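Local coordinates for subtilisin-like serine protease (Fervidobacterium pennivorans, PDB 1R6V), which degrades keratin into peptides as a subtilisin-like serine protease, letting its bacterium grow on native feathers, at residues Y127-S132 against A210-K215; H169-G174 against G372-Y377. The protein carries 1 engineered substitution. One frame throughout, in Å; residues are numbered along the deposited sequence.

How the contacts relate
Read from the N terminus, the chain first meets contact 1, where the loop 127-132, ahead of helix 136-140, is joined 78 residues later by the loop 210-215 that follows helix 200-209. Contact 2 begins within that span: the turn 169-174, after strand 157-162, is met by residues 372-377 at the start of strand 374-378. The two closures cross, and their centres lie about 11 Å apart. One calcium ion is common to both, bound by Glu129, Asp213 and the backbone oxygens of Lys211 and Lys215 in contact 1, by Asp171 in contact 2, and by Ile217 O as sixth ligand. A salt bridge from Lys211 NZ to Glu173 OE2, 2.9 Å, ties the two contacts together.

Contact 1: residues Y127-S132 against A210-K215. With CA (calcium ion), chain B.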
# COMPACT_ATOMS: atom_id res chain seq x y z
N TYR A 127 37.70 -12.25 -1.22
CA TYR A 127 36.98 -11.76 -0.05
C TYR A 127 37.40 -12.47 1.23
O TYR A 127 36.93 -12.13 2.31
CB TYR A 127 35.47 -11.90 -0.26
CG TYR A 127 35.00 -11.32 -1.58
CD1 TYR A 127 34.41 -12.14 -2.54
CD2 TYR A 127 35.25 -9.99 -1.91
CE1 TYR A 127 34.09 -11.65 -3.80
CE2 TYR A 127 34.94 -9.49 -3.18
CZ TYR A 127 34.36 -10.34 -4.12
OH TYR A 127 34.11 -9.89 -5.39
N GLY A 128 38.26 -13.48 1.10
CA GLY A 128 38.74 -14.21 2.27
C GLY A 128 38.03 -15.51 2.62
O GLY A 128 38.52 -16.28 3.46
N GLU A 129 36.89 -15.76 2.00
CA GLU A 129 36.09 -16.96 2.26
C GLU A 129 36.37 -18.02 1.21
O GLU A 129 36.64 -17.70 0.06
CB GLU A 129 34.60 -16.63 2.21
CG GLU A 129 34.27 -15.34 2.92
CD GLU A 129 34.53 -15.40 4.40
OE1 GLU A 129 33.62 -15.87 5.12
OE2 GLU A 129 35.64 -15.01 4.83
N GLU A 130 36.26 -19.29 1.61
CA GLU A 130 36.52 -20.38 0.68
C GLU A 130 35.64 -20.36 -0.56
O GLU A 130 36.06 -20.85 -1.61
CB GLU A 130 36.38 -21.71 1.41
CG GLU A 130 34.97 -22.00 1.86
CD GLU A 130 34.92 -23.08 2.91
OE1 GLU A 130 33.83 -23.31 3.46
OE2 GLU A 130 35.97 -23.71 3.20
N LEU A 131 34.44 -19.79 -0.48
CA LEU A 131 33.57 -19.74 -1.64
C LEU A 131 33.57 -18.40 -2.37
O LEU A 131 32.74 -18.17 -3.25
CB LEU A 131 32.13 -20.12 -1.25
CG LEU A 131 32.00 -21.48 -0.55
CD1 LEU A 131 30.53 -21.74 -0.19
CD2 LEU A 131 32.54 -22.60 -1.45
N SER A 132 34.52 -17.53 -2.03
CA SER A 132 34.62 -16.21 -2.65
C SER A 132 34.56 -16.22 -4.17
O SER A 132 33.98 -15.33 -4.78
CB SER A 132 35.94 -15.52 -2.28
OG SER A 132 36.06 -15.31 -0.89
N ALA A 210 26.21 -12.73 5.71
CA ALA A 210 26.86 -13.98 6.09
C ALA A 210 28.19 -13.57 6.73
O ALA A 210 28.87 -12.64 6.28
CB ALA A 210 27.09 -14.87 4.86
N LYS A 211 28.57 -14.27 7.78
CA LYS A 211 29.79 -13.98 8.54
C LYS A 211 31.11 -14.05 7.78
O LYS A 211 31.35 -14.98 7.02
CB LYS A 211 29.83 -14.93 9.74
CG LYS A 211 30.87 -14.63 10.80
CD LYS A 211 30.88 -15.78 11.82
CE LYS A 211 31.88 -15.54 12.94
NZ LYS A 211 31.93 -16.69 13.89
N LYS A 212 31.98 -13.06 7.98
CA LYS A 212 33.29 -13.09 7.33
C LYS A 212 34.14 -13.92 8.29
O LYS A 212 34.59 -13.43 9.33
CB LYS A 212 33.85 -11.69 7.19
CG LYS A 212 35.08 -11.61 6.31
CD LYS A 212 35.46 -10.16 6.09
CE LYS A 212 36.65 -10.04 5.16
NZ LYS A 212 37.84 -10.80 5.64
N ASP A 213 34.36 -15.19 7.96
CA ASP A 213 35.12 -16.07 8.84
C ASP A 213 35.96 -17.09 8.10
O ASP A 213 36.35 -18.11 8.67
CB ASP A 213 34.15 -16.80 9.78
CG ASP A 213 33.16 -17.67 9.03
OD1 ASP A 213 33.19 -17.66 7.79
OD2 ASP A 213 32.35 -18.37 9.69
N GLY A 214 36.22 -16.82 6.82
CA GLY A 214 37.02 -17.72 6.00
C GLY A 214 36.28 -18.91 5.42
O GLY A 214 36.76 -19.55 4.47
N LYS A 215 35.10 -19.20 5.96
CA LYS A 215 34.29 -20.34 5.51
C LYS A 215 33.03 -19.91 4.77
O LYS A 215 32.56 -18.80 4.94
CB LYS A 215 33.87 -21.17 6.72
CG LYS A 215 35.02 -21.62 7.61
CD LYS A 215 35.80 -22.74 6.96
CE LYS A 215 36.82 -23.36 7.91
NZ LYS A 215 37.43 -24.58 7.31
CA CA B . 31.66 -16.95 5.91
O HOH W 1 37.76 -13.77 5.67
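Glu129 reaches Asp213 and Gly214 with both oxygens of its carboxylate while one of them also binds calcium. Glu129 OE1 lies 2.4 Å from the calcium ion and accepts Asp213 N on its syn lone pair at 3.0 Å, in a nearly straight bond (164°). Glu129 OE2 takes Gly214 N from above the carboxylate plane at 2.8 Å, and a water links it to Lys212 NZ, which also has Gln145 as a partner. The chain of Glu129 reaches this position by folding at chi2 (-65°), which turns its end back to the 210-215 loop. Asp213 OD1, also on the metal, accepts Lys215 N in an Asx turn, while the carbonyl oxygens of Lys211 and Lys215 supply two more ligands; these oxygens lie close together because the positive ion draws them in. Asp171 and Ile217 complete the calcium shell. Beside the metal, Glu130 N donates to Gly214 O at 2.9 Å, and Leu131 pairs with Gly216 through the backbone. The Glu130 side chain extends beyond CG, slanting across Lys215 so that Glu130 OE1 lies 3.6 Å from Lys215 CA. Glu130 OE2 is 4.4 Å from Lys215 NZ, too long for a salt bridge, and both bond to Thr369 OG1. With an alanine at this position, Lys215 would probably lose a nearby opposite charge and the cover over its backbone, and Thr369 one of its partners. Tyr127 packs on Leu138 and Glu139 of helix 136-140 and on Trp148 of helix 145-150, which also touches Lys212.

Contact 2: residues H169-G174 against G372-Y377; sequences HPDLEG and GTYDYY. With CA (calcium ion), chain B.
The edge of the His169 ring points at the face of Tyr374, the two planes 79° apart. From CB the histidine ring swings away from the backbone N (chi1 -164°) toward residues 372-377. His169 ND1 first turns back on its own segment, accepting Asp171 N in the ring plane at 3.0 Å. His169 CE1 comes next, 3.5 Å from Tyr374 OH and 3.9 Å from Gly372 CA. At the far end His169 NE2 donates to Thr373 O, 2.8 Å away and again in the ring plane, while lying over one face of the tyrosine near its rim; CD2 flanks the same carbonyl. Both nitrogens are engaged, which should hold the ring against flipping. Tyr374 OH then donates to Asp171 OD2 at 2.6 Å, meeting it from above the carboxylate plane, and is itself bonded to Asn370. Asp171 OD1 binds the calcium ion at 2.3 Å, so the tyrosine is a second-shell residue that probably helps set the carboxylate. Pro170 CG rests on Gly372 CA, where a side chain would clash with the histidine. Downstream of Asp162, the probable charge-relay aspartate, Asp171 supplies one of the six ligands of a calcium site like the one subtilisins build between the N-terminal segment and a loop.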
# COMPACT_ATOMS: atom_id res chain seq x y z
N HIS A 169 22.48 -21.69 11.15
CA HIS A 169 23.42 -21.90 10.06
C HIS A 169 24.79 -21.42 10.56
O HIS A 169 24.90 -20.34 11.16
CB HIS A 169 23.01 -21.07 8.83
CG HIS A 169 23.67 -21.51 7.56
ND1 HIS A 169 25.03 -21.40 7.35
CD2 HIS A 169 23.17 -22.12 6.46
CE1 HIS A 169 25.33 -21.94 6.18
NE2 HIS A 169 24.22 -22.38 5.62
N PRO A 170 25.84 -22.20 10.32
CA PRO A 170 27.17 -21.79 10.78
C PRO A 170 27.63 -20.44 10.22
O PRO A 170 28.26 -19.67 10.93
CB PRO A 170 28.06 -22.97 10.38
CG PRO A 170 27.35 -23.59 9.23
CD PRO A 170 25.90 -23.49 9.62
N ASP A 171 27.31 -20.16 8.95
CA ASP A 171 27.70 -18.89 8.32
C ASP A 171 26.89 -17.70 8.87
O ASP A 171 27.11 -16.56 8.45
CB ASP A 171 27.49 -18.97 6.80
CG ASP A 171 28.74 -18.59 6.01
OD1 ASP A 171 29.65 -17.95 6.57
OD2 ASP A 171 28.78 -18.90 4.80
N LEU A 172 25.93 -17.95 9.76
CA LEU A 172 25.15 -16.86 10.33
C LEU A 172 25.37 -16.76 11.82
O LEU A 172 24.68 -16.00 12.50
CB LEU A 172 23.65 -17.05 10.04
CG LEU A 172 23.25 -16.99 8.56
CD1 LEU A 172 21.74 -17.23 8.42
CD2 LEU A 172 23.61 -15.61 7.99
N GLU A 173 26.33 -17.52 12.35
CA GLU A 173 26.60 -17.48 13.78
C GLU A 173 26.95 -16.06 14.21
O GLU A 173 27.77 -15.40 13.58
CB GLU A 173 27.76 -18.43 14.13
CG GLU A 173 27.96 -18.63 15.64
CD GLU A 173 28.75 -17.50 16.30
OE1 GLU A 173 28.59 -17.30 17.53
OE2 GLU A 173 29.54 -16.83 15.60
N GLY A 174 26.33 -15.60 15.29
CA GLY A 174 26.59 -14.25 15.78
C GLY A 174 26.00 -13.14 14.94
O GLY A 174 26.05 -11.97 15.33
N GLY A 372 27.78 -26.33 6.57
CA GLY A 372 26.57 -25.61 6.19
C GLY A 372 25.99 -25.96 4.83
O GLY A 372 26.67 -26.53 3.98
N THR A 373 24.72 -25.61 4.63
CA THR A 373 24.01 -25.86 3.38
C THR A 373 23.84 -24.58 2.57
O THR A 373 23.53 -23.54 3.13
CB THR A 373 22.62 -26.45 3.66
OG1 THR A 373 21.99 -25.69 4.71
CG2 THR A 373 22.75 -27.92 4.11
N TYR A 374 24.04 -24.68 1.26
CA TYR A 374 23.96 -23.52 0.39
C TYR A 374 23.24 -23.87 -0.89
O TYR A 374 23.11 -25.04 -1.23
CB TYR A 374 25.37 -23.05 -0.01
CG TYR A 374 26.21 -22.64 1.16
CD1 TYR A 374 26.84 -23.58 1.97
CD2 TYR A 374 26.34 -21.29 1.50
CE1 TYR A 374 27.56 -23.19 3.09
CE2 TYR A 374 27.05 -20.89 2.61
CZ TYR A 374 27.65 -21.84 3.41
OH TYR A 374 28.32 -21.43 4.53
N ASP A 375 22.77 -22.85 -1.61
CA ASP A 375 22.13 -23.09 -2.89
C ASP A 375 22.21 -21.83 -3.72
O ASP A 375 22.40 -20.72 -3.20
CB ASP A 375 20.66 -23.52 -2.75
CG ASP A 375 20.24 -24.50 -3.85
OD1 ASP A 375 20.97 -24.58 -4.87
OD2 ASP A 375 19.18 -25.17 -3.70
N TYR A 376 22.07 -22.01 -5.03
CA TYR A 376 22.11 -20.91 -5.99
C TYR A 376 20.68 -20.56 -6.40
O TYR A 376 19.95 -21.41 -6.91
CB TYR A 376 22.89 -21.31 -7.25
CG TYR A 376 24.31 -21.77 -7.01
CD1 TYR A 376 24.56 -23.07 -6.58
CD2 TYR A 376 25.39 -20.91 -7.20
CE1 TYR A 376 25.84 -23.51 -6.36
CE2 TYR A 376 26.70 -21.36 -6.98
CZ TYR A 376 26.91 -22.67 -6.55
OH TYR A 376 28.17 -23.14 -6.30
N TYR A 377 20.29 -19.31 -6.19
CA TYR A 377 18.95 -18.85 -6.53
C TYR A 377 18.99 -17.72 -7.56
O TYR A 377 20.02 -17.08 -7.78
CB TYR A 377 18.22 -18.31 -5.30
CG TYR A 377 17.78 -19.32 -4.27
CD1 TYR A 377 17.92 -20.69 -4.49
CD2 TYR A 377 17.17 -18.90 -3.09
CE1 TYR A 377 17.47 -21.63 -3.54
CE2 TYR A 377 16.73 -19.82 -2.14
CZ TYR A 377 16.88 -21.18 -2.37
OH TYR A 377 16.44 -22.09 -1.42
CA CA B . 31.66 -16.95 5.91